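Local coordinates for uncharacterized NTF2-like protein (Mesorhizobium loti, PDB 3FH1) that is of unknown function but belongs to the SnoaL-like group of the NTF2 superfamily, many of whose members bind or convert small molecules, at residues V29-P35 with W70-T75; D91-W97 with G109-V115. All coordinates share one frame; numbering follows the deposited sequence.

Contact 1: V29-P35 with W70-T75; sequences VFQLHDP and WSAIAT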
ATOM      1  N   VAL A  29      19.284   2.628   3.197  1.00 20.87           N
ATOM      2  CA  VAL A  29      19.520   4.069   3.344  1.00 22.23           C
ATOM      3  C   VAL A  29      18.912   4.553   4.665  1.00 23.31           C
ATOM      4  O   VAL A  29      19.520   5.337   5.397  1.00 23.74           O
ATOM      5  CB  VAL A  29      18.906   4.864   2.167  1.00 24.19           C
ATOM      6  CG1 VAL A  29      18.727   6.387   2.549  1.00 21.55           C
ATOM      7  CG2 VAL A  29      19.731   4.649   0.885  1.00 22.79           C
ATOM      8  N   PHE A  30      17.727   4.054   4.973  1.00 22.55           N
ATOM      9  CA  PHE A  30      16.993   4.501   6.152  1.00 24.91           C
ATOM     10  C   PHE A  30      17.486   3.830   7.407  1.00 25.22           C
ATOM     11  O   PHE A  30      17.571   4.466   8.448  1.00 27.92           O
ATOM     12  CB  PHE A  30      15.475   4.362   5.932  1.00 25.61           C
ATOM     13  CG  PHE A  30      15.041   5.122   4.753  1.00 22.02           C
ATOM     14  CD1 PHE A  30      14.786   6.468   4.841  1.00 22.62           C
ATOM     15  CD2 PHE A  30      15.012   4.524   3.517  1.00 22.56           C
ATOM     16  CE1 PHE A  30      14.471   7.198   3.705  1.00 24.61           C
ATOM     17  CE2 PHE A  30      14.720   5.270   2.382  1.00 25.62           C
ATOM     18  CZ  PHE A  30      14.437   6.597   2.502  1.00 25.18           C
ATOM     19  N   GLN A  31      17.769   2.546   7.308  1.00 23.03           N
ATOM     20  CA  GLN A  31      18.255   1.782   8.471  1.00 25.04           C
ATOM     21  C   GLN A  31      19.626   2.248   8.924  1.00 25.89           C
ATOM     22  O   GLN A  31      19.892   2.303  10.130  1.00 26.51           O
ATOM     23  CB  GLN A  31      18.308   0.311   8.127  1.00 24.71           C
ATOM     24  CG  GLN A  31      16.931  -0.296   7.828  1.00 29.55           C
ATOM     25  CD  GLN A  31      15.963  -0.179   9.010  1.00 39.11           C
ATOM     26  OE1 GLN A  31      16.236  -0.693  10.103  1.00 44.52           O
ATOM     27  NE2 GLN A  31      14.865   0.512   8.809  1.00 37.95           N
ATOM     28  N   LEU A  32      20.490   2.614   7.972  1.00 23.95           N
ATOM     29  CA  LEU A  32      21.838   3.080   8.251  1.00 25.41           C
ATOM     30  C   LEU A  32      21.947   4.603   8.340  1.00 25.42           C
ATOM     31  O   LEU A  32      23.009   5.132   8.615  1.00 24.94           O
ATOM     32  CB  LEU A  32      22.785   2.571   7.165  1.00 26.59           C
ATOM     33  CG  LEU A  32      22.832   1.044   7.017  1.00 32.70           C
ATOM     34  CD1 LEU A  32      23.762   0.703   5.873  1.00 40.76           C
ATOM     35  CD2 LEU A  32      23.282   0.356   8.294  1.00 37.44           C
ATOM     36  N   HIS A  33      20.831   5.296   8.152  1.00 22.32           N
ATOM     37  CA  HIS A  33      20.791   6.767   8.118  1.00 21.97           C
ATOM     38  C   HIS A  33      21.884   7.315   7.195  1.00 23.56           C
ATOM     39  O   HIS A  33      22.657   8.215   7.564  1.00 25.20           O
ATOM     40  CB  HIS A  33      20.885   7.356   9.514  1.00 20.75           C
ATOM     41  CG  HIS A  33      19.824   6.858  10.429  1.00 20.82           C
ATOM     42  ND1 HIS A  33      18.547   7.370  10.430  1.00 21.21           N
ATOM     43  CD2 HIS A  33      19.844   5.880  11.366  1.00 28.14           C
ATOM     44  CE1 HIS A  33      17.825   6.729  11.337  1.00 27.31           C
ATOM     45  NE2 HIS A  33      18.591   5.821  11.918  1.00 27.89           N
ATOM     46  N   ASP A  34      21.969   6.744   6.002  1.00 25.08           N
ATOM     47  CA  ASP A  34      23.064   7.053   5.086  1.00 25.23           C
ATOM     48  C   ASP A  34      22.537   7.212   3.670  1.00 25.26           C
ATOM     49  O   ASP A  34      22.217   6.243   3.017  1.00 25.01           O
ATOM     50  CB  ASP A  34      24.110   5.929   5.134  1.00 25.40           C
ATOM     51  CG  ASP A  34      25.302   6.231   4.257  1.00 32.73           C
ATOM     52  OD1 ASP A  34      25.267   7.244   3.527  1.00 27.47           O
ATOM     53  OD2 ASP A  34      26.277   5.451   4.302  1.00 34.38           O
ATOM     54  N   PRO A  35      22.384   8.446   3.221  1.00 23.83           N
ATOM     55  CA  PRO A  35      21.785   8.622   1.926  1.00 25.03           C
ATOM     56  C   PRO A  35      22.708   8.515   0.719  1.00 25.22           C
ATOM     57  O   PRO A  35      22.280   8.836  -0.373  1.00 22.85           O
ATOM     58  CB  PRO A  35      21.248  10.052   2.016  1.00 28.29           C
ATOM     59  CG  PRO A  35      22.119  10.738   2.922  1.00 30.03           C
ATOM     60  CD  PRO A  35      22.686   9.738   3.864  1.00 29.05           C
ATOM     61  N   TRP A  70      14.147  12.170   0.542  1.00 21.24           N
ATOM     62  CA  TRP A  70      14.553  10.961   1.227  1.00 20.87           C
ATOM     63  C   TRP A  70      15.815  11.140   2.095  1.00 21.63           C
ATOM     64  O   TRP A  70      15.933  10.532   3.160  1.00 21.82           O
ATOM     65  CB  TRP A  70      14.722   9.850   0.233  1.00 21.36           C
ATOM     66  CG  TRP A  70      13.427   9.200  -0.133  1.00 20.18           C
ATOM     67  CD1 TRP A  70      12.373   8.924   0.701  1.00 23.23           C
ATOM     68  CD2 TRP A  70      13.072   8.654  -1.410  1.00 18.16           C
ATOM     69  NE1 TRP A  70      11.392   8.228   0.008  1.00 25.61           N
ATOM     70  CE2 TRP A  70      11.834   8.015  -1.263  1.00 20.85           C
ATOM     71  CE3 TRP A  70      13.720   8.592  -2.657  1.00 23.67           C
ATOM     72  CZ2 TRP A  70      11.204   7.397  -2.326  1.00 23.52           C
ATOM     73  CZ3 TRP A  70      13.095   7.997  -3.690  1.00 25.94           C
ATOM     74  CH2 TRP A  70      11.831   7.398  -3.527  1.00 25.29           C
ATOM     75  N   SER A  71      16.765  11.957   1.643  0.50 20.18           N
ATOM     76  CA  SER A  71      17.989  12.244   2.418  0.50 20.73           C
ATOM     77  C   SER A  71      17.669  12.912   3.752  0.50 23.41           C
ATOM     78  O   SER A  71      18.264  12.616   4.794  0.50 23.10           O
ATOM     79  CB  SER A  71      18.944  13.126   1.602  0.50 20.84           C
ATOM     80  OG  SER A  71      19.380  12.451   0.437  0.50 21.73           O
ATOM     81  N   ALA A  72      16.740  13.847   3.712  1.00 21.76           N
ATOM     82  CA  ALA A  72      16.357  14.557   4.916  1.00 23.04           C
ATOM     83  C   ALA A  72      15.684  13.564   5.871  1.00 23.14           C
ATOM     84  O   ALA A  72      15.905  13.613   7.082  1.00 26.96           O
ATOM     85  CB  ALA A  72      15.404  15.705   4.582  1.00 25.53           C
ATOM     86  N   ILE A  73      14.794  12.747   5.327  1.00 22.32           N
ATOM     87  CA  ILE A  73      14.055  11.744   6.118  1.00 24.78           C
ATOM     88  C   ILE A  73      15.047  10.810   6.790  1.00 25.79           C
ATOM     89  O   ILE A  73      14.932  10.555   7.990  1.00 27.29           O
ATOM     90  CB  ILE A  73      13.001  10.971   5.308  1.00 27.42           C
ATOM     91  CG1 ILE A  73      11.847  11.931   4.948  1.00 24.32           C
ATOM     92  CG2 ILE A  73      12.471   9.730   6.125  1.00 22.91           C
ATOM     93  CD1 ILE A  73      10.903  11.382   3.888  1.00 25.04           C
ATOM     94  N   ALA A  74      16.014  10.333   6.026  1.00 23.96           N
ATOM     95  CA  ALA A  74      17.004   9.348   6.505  1.00 22.72           C
ATOM     96  C   ALA A  74      17.919   9.860   7.584  1.00 23.06           C
ATOM     97  O   ALA A  74      18.497   9.073   8.321  1.00 23.06           O
ATOM     98  CB  ALA A  74      17.869   8.818   5.346  1.00 23.23           C
ATOM     99  N   THR A  75      18.118  11.160   7.610  1.00 21.74           N
ATOM    100  CA  THR A  75      19.080  11.753   8.514  1.00 23.57           C
ATOM    101  C   THR A  75      18.464  12.642   9.600  1.00 26.47           C
ATOM    102  O   THR A  75      19.207  13.310  10.334  1.00 27.77           O
ATOM    103  CB  THR A  75      20.166  12.565   7.729  1.00 26.01           C
ATOM    104  OG1 THR A  75      19.533  13.634   7.022  1.00 27.11           O
ATOM    105  CG2 THR A  75      20.929  11.659   6.779  1.00 25.61           C
TER

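Contact 2: D91-W97 with G109-V115; sequences DRATIRW and GVNLMRV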
ATOM      1  N   ASP A  91       8.490  -5.796 -11.284  1.00 21.97           N
ATOM      2  CA  ASP A  91       9.113  -4.462 -11.152  1.00 20.41           C
ATOM      3  C   ASP A  91       8.422  -3.651 -10.022  1.00 20.65           C
ATOM      4  O   ASP A  91       8.655  -2.435  -9.848  1.00 23.93           O
ATOM      5  CB  ASP A  91       8.948  -3.709 -12.472  1.00 21.96           C
ATOM      6  CG  ASP A  91       9.803  -4.223 -13.552  1.00 29.10           C
ATOM      7  OD1 ASP A  91      10.969  -4.618 -13.276  1.00 30.32           O
ATOM      8  OD2 ASP A  91       9.299  -4.189 -14.705  1.00 34.04           O
ATOM      9  N   ARG A  92       7.622  -4.305  -9.183  1.00 21.12           N
ATOM     10  CA  ARG A  92       6.917  -3.621  -8.096  1.00 20.79           C
ATOM     11  C   ARG A  92       7.212  -4.170  -6.732  1.00 21.24           C
ATOM     12  O   ARG A  92       7.609  -5.324  -6.599  1.00 22.00           O
ATOM     13  CB  ARG A  92       5.406  -3.712  -8.341  1.00 22.30           C
ATOM     14  CG  ARG A  92       5.048  -2.971  -9.638  1.00 26.35           C
ATOM     15  CD  ARG A  92       3.665  -2.575  -9.607  1.00 30.57           C
ATOM     16  NE  ARG A  92       3.246  -2.034 -10.868  1.00 34.76           N
ATOM     17  CZ  ARG A  92       2.126  -1.347 -10.973  1.00 32.61           C
ATOM     18  NH1 ARG A  92       1.381  -1.125  -9.901  1.00 38.78           N
ATOM     19  NH2 ARG A  92       1.747  -0.926 -12.160  1.00 43.82           N
ATOM     20  N   ALA A  93       7.033  -3.358  -5.706  1.00 20.50           N
ATOM     21  CA  ALA A  93       7.194  -3.820  -4.368  1.00 21.43           C
ATOM     22  C   ALA A  93       6.333  -3.043  -3.445  1.00 21.57           C
ATOM     23  O   ALA A  93       5.921  -1.921  -3.727  1.00 23.34           O
ATOM     24  CB  ALA A  93       8.626  -3.649  -3.925  1.00 21.86           C
ATOM     25  N   THR A  94       6.004  -3.681  -2.337  1.00 20.53           N
ATOM     26  CA  THR A  94       5.381  -2.944  -1.221  1.00 20.70           C
ATOM     27  C   THR A  94       6.309  -3.048   0.004  1.00 21.89           C
ATOM     28  O   THR A  94       6.938  -4.075   0.218  1.00 23.64           O
ATOM     29  CB  THR A  94       3.946  -3.461  -0.850  1.00 23.60           C
ATOM     30  OG1 THR A  94       3.993  -4.840  -0.415  1.00 24.93           O
ATOM     31  CG2 THR A  94       3.004  -3.279  -1.988  1.00 23.22           C
ATOM     32  N   ILE A  95       6.441  -1.959   0.739  1.00 20.00           N
ATOM     33  CA  ILE A  95       7.270  -1.959   1.954  1.00 20.69           C
ATOM     34  C   ILE A  95       6.418  -1.414   3.051  1.00 20.30           C
ATOM     35  O   ILE A  95       6.054  -0.220   3.030  1.00 19.87           O
ATOM     36  CB  ILE A  95       8.537  -1.068   1.850  1.00 21.18           C
ATOM     37  CG1 ILE A  95       9.344  -1.409   0.571  1.00 21.54           C
ATOM     38  CG2 ILE A  95       9.344  -1.204   3.103  1.00 22.65           C
ATOM     39  CD1 ILE A  95      10.398  -0.314   0.213  1.00 23.50           C
ATOM     40  N   ARG A  96       6.010  -2.310   3.959  1.00 20.89           N
ATOM     41  CA  ARG A  96       5.303  -1.875   5.178  1.00 20.24           C
ATOM     42  C   ARG A  96       6.314  -1.557   6.247  1.00 21.27           C
ATOM     43  O   ARG A  96       7.289  -2.279   6.452  1.00 20.93           O
ATOM     44  CB  ARG A  96       4.291  -2.916   5.675  1.00 20.97           C
ATOM     45  CG  ARG A  96       2.997  -2.968   4.864  1.00 25.15           C
ATOM     46  CD  ARG A  96       2.030  -3.902   5.575  1.00 25.65           C
ATOM     47  NE  ARG A  96       2.367  -5.328   5.612  1.00 24.74           N
ATOM     48  CZ  ARG A  96       2.597  -6.037   6.724  1.00 24.59           C
ATOM     49  NH1 ARG A  96       2.739  -5.465   7.891  1.00 23.47           N
ATOM     50  NH2 ARG A  96       2.734  -7.360   6.663  1.00 23.34           N
ATOM     51  N   TRP A  97       6.046  -0.476   6.972  1.00 21.54           N
ATOM     52  CA  TRP A  97       6.923   0.072   7.985  1.00 21.00           C
ATOM     53  C   TRP A  97       6.211   0.726   9.142  1.00 19.84           C
ATOM     54  O   TRP A  97       5.023   1.009   9.093  1.00 20.27           O
ATOM     55  CB  TRP A  97       7.915   1.072   7.337  1.00 20.47           C
ATOM     56  CG  TRP A  97       7.299   2.074   6.418  1.00 21.95           C
ATOM     57  CD1 TRP A  97       7.384   2.050   5.054  1.00 21.01           C
ATOM     58  CD2 TRP A  97       6.605   3.297   6.747  1.00 20.81           C
ATOM     59  NE1 TRP A  97       6.740   3.120   4.509  1.00 22.84           N
ATOM     60  CE2 TRP A  97       6.268   3.912   5.516  1.00 20.35           C
ATOM     61  CE3 TRP A  97       6.220   3.919   7.930  1.00 22.38           C
ATOM     62  CZ2 TRP A  97       5.556   5.115   5.457  1.00 20.78           C
ATOM     63  CZ3 TRP A  97       5.514   5.096   7.860  1.00 22.53           C
ATOM     64  CH2 TRP A  97       5.218   5.686   6.654  1.00 21.92           C
ATOM     65  N   GLY A 109       2.820   2.651   8.240  1.00 20.42           N
ATOM     66  CA  GLY A 109       2.643   3.086   6.844  1.00 21.45           C
ATOM     67  C   GLY A 109       3.119   2.080   5.853  1.00 18.64           C
ATOM     68  O   GLY A 109       3.551   0.965   6.193  1.00 18.44           O
ATOM     69  N   VAL A 110       3.036   2.466   4.592  1.00 19.73           N
ATOM     70  CA  VAL A 110       3.422   1.606   3.514  1.00 19.91           C
ATOM     71  C   VAL A 110       3.879   2.465   2.341  1.00 21.06           C
ATOM     72  O   VAL A 110       3.364   3.589   2.109  1.00 20.99           O
ATOM     73  CB  VAL A 110       2.231   0.692   3.040  1.00 19.95           C
ATOM     74  CG1 VAL A 110       1.059   1.520   2.483  1.00 22.01           C
ATOM     75  CG2 VAL A 110       2.753  -0.424   2.088  1.00 21.43           C
ATOM     76  N   ASN A 111       4.869   1.940   1.619  1.00 21.17           N
ATOM     77  CA  ASN A 111       5.280   2.500   0.347  1.00 18.80           C
ATOM     78  C   ASN A 111       4.942   1.492  -0.780  1.00 21.68           C
ATOM     79  O   ASN A 111       5.205   0.272  -0.661  1.00 23.42           O
ATOM     80  CB  ASN A 111       6.798   2.665   0.220  1.00 22.19           C
ATOM     81  CG  ASN A 111       7.346   3.815   0.999  1.00 26.85           C
ATOM     82  OD1 ASN A 111       6.727   4.346   1.889  1.00 25.67           O
ATOM     83  ND2 ASN A 111       8.554   4.252   0.609  1.00 34.79           N
ATOM     84  N   LEU A 112       4.334   1.994  -1.859  0.50 21.20           N
ATOM     85  CA  LEU A 112       4.187   1.250  -3.095  0.50 18.93           C
ATOM     86  C   LEU A 112       5.240   1.743  -4.075  0.50 20.82           C
ATOM     87  O   LEU A 112       5.266   2.911  -4.490  0.50 22.61           O
ATOM     88  CB  LEU A 112       2.820   1.440  -3.740  0.50 20.21           C
ATOM     89  CG  LEU A 112       1.732   0.463  -3.322  0.50 18.77           C
ATOM     90  CD1 LEU A 112       1.472   0.593  -1.784  0.50 21.82           C
ATOM     91  CD2 LEU A 112       0.446   0.691  -4.168  0.50 16.18           C
HETATM   92  N   MSE A 113       6.066   0.810  -4.494  1.00 20.04           N
HETATM   93  CA  MSE A 113       7.270   1.140  -5.272  1.00 21.39           C
HETATM   94  C   MSE A 113       7.248   0.531  -6.608  1.00 23.01           C
HETATM   95  O   MSE A 113       6.802  -0.601  -6.765  1.00 22.82           O
HETATM   96  CB  MSE A 113       8.531   0.625  -4.530  1.00 21.66           C
HETATM   97  CG  MSE A 113       8.649   1.042  -3.081  1.00 19.53           C
HETATM   98 SE   MSE A 113       9.110   2.872  -2.817  0.75 20.11          SE
HETATM   99  CE  MSE A 113      10.961   2.730  -3.332  1.00 21.49           C
ATOM    100  N   ARG A 114       7.763   1.267  -7.598  1.00 19.91           N
ATOM    101  CA  ARG A 114       7.826   0.760  -8.947  1.00 19.92           C
ATOM    102  C   ARG A 114       9.174   1.118  -9.588  1.00 20.77           C
ATOM    103  O   ARG A 114       9.657   2.260  -9.411  1.00 22.33           O
ATOM    104  CB  ARG A 114       6.675   1.264  -9.791  1.00 22.13           C
ATOM    105  CG  ARG A 114       6.659   0.654 -11.198  1.00 26.01           C
ATOM    106  CD  ARG A 114       5.393   0.936 -11.979  1.00 28.41           C
ATOM    107  NE  ARG A 114       5.131   2.348 -12.157  1.00 30.43           N
ATOM    108  CZ  ARG A 114       5.619   3.076 -13.144  1.00 32.55           C
ATOM    109  NH1 ARG A 114       6.394   2.532 -14.063  1.00 30.74           N
ATOM    110  NH2 ARG A 114       5.310   4.368 -13.213  1.00 41.19           N
ATOM    111  N   VAL A 115       9.789   0.131 -10.230  0.50 21.71           N
ATOM    112  CA  VAL A 115      11.074   0.322 -10.887  0.50 20.03           C
ATOM    113  C   VAL A 115      10.983   0.128 -12.362  0.50 22.36           C
ATOM    114  O   VAL A 115      10.195  -0.690 -12.848  0.50 18.12           O
ATOM    115  CB  VAL A 115      12.111  -0.645 -10.350  0.50 22.09           C
ATOM    116  CG1 VAL A 115      12.355  -0.322  -8.849  0.50 15.16           C
ATOM    117  CG2 VAL A 115      11.646  -2.089 -10.583  0.50 20.41           C
TER

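Contact 1: V29-P35 with W70-T75
Phe30 drives the tip of its ring, CZ, against the indole of Trp70, where the last turn of helix 16-31, closed by a Schellman motif, meets the C-terminal part of helix 63-75. The pair is an offset edge-to-face stack, the phenyl edge toward the indole face, with CZ 3.6 Å from Trp70 CD1 and the ring planes at 77°. Beside it, Phe30 CE1 meets Ile73 CG2 at 4.0 Å, and Phe30 CD1 and Val29 CG1 both reach Ala74 CB, whose single methyl lets the two backbones come close. With only the methyl of an alanine in place of Phe30, the indole would probably lose its edge-on partner and a gap would open beside Ile73 and Ala74. Farther along, Pro35 CD lies 3.9 Å from Thr75 CG2. His33, its CG anti to the carbonyl carbon (chi1 -57°), swings its imidazole toward the carbonyl of Ala74, and ND1 donates a hydrogen bond there.

Behind this shell, Phe26 packs edge-to-face with both aromatic rings, and Leu38 touches Val29 and Trp70. Trp70 NE1 hydrogen-bonds to a bound unidentified molecule, probably from the crystallisation liquor. The Schellman turn sets His33: its positive phi lets Asp34 N bond Val29 O at 2.9 Å, while the imidazole lies with one face over Phe30 O. His33 ND1 thus comes 2.7 Å from Ala74 O, which lies close to the imidazole plane.

Contact 2: D91-W97 with G109-V115
Two neighbouring antiparallel strands of the central sheet, 92-100 and 106-116, pair here as the arms of a beta hairpin. Backbone bonds couple Ala93 with Met113, Ile95 with Asn111 and Trp97 with Gly109, and Val115 N adds a 2.8 Å bond to Asp91 O.

On the face carrying these hydrogen-bonded pairs, the Trp97 indole folds back over Gly109. Its CG sits between the backbone N and carbonyl carbon (chi1 48°), and Gly109 CA lies 3.5 Å from the centroid of the six-membered ring as a CH-pi contact; any CB there would clash with Trp97 CH2. At the indole edge, Trp97 NE1 donates to Asn111 OD1 at 2.9 Å, approaching from above the amide plane. Asn111 ND2 makes a weak hydrogen bond to a bound unidentified ligand. Farther on, Ile95 CD1 meets Met113 CG (selenomethionine); helix 16-31 packs on Ala93 and Ile95, while Met113 lies on Ile120 and Ala123.

The other face meets the second subunit. Arg114 CD lies over the Arg92 guanidinium; Arg92 forms a salt bridge with Glu85 of the second subunit, Arg114 with Glu122 of its own chain. Thr94 packs on Thr94 of that subunit. A curved sheet with helices on its concave side is characteristic of the NTF2-like cone fold.

From the N terminus, helix 16-31 runs into contact 1, which closes a loop of 34 residues, holding helix 38-41 and short strands, when helix 63-75 returns to it. Only afterwards does contact 2 open, closing a much shorter hairpin connection of 11 residues, itself partly strand, so the two are in series and neither encloses nor crosses the other. Contact 1 ties the end of helix 16-31 and the turn after it to helix 63-75; contact 2 joins strands at the middle of the sheet. Their centres lie about 17 Å apart and their nearest atoms about 5 Å, without touching. Helix 16-31 bridges them, ending in contact 1 while Met23 and Asn27 pack on contact 2.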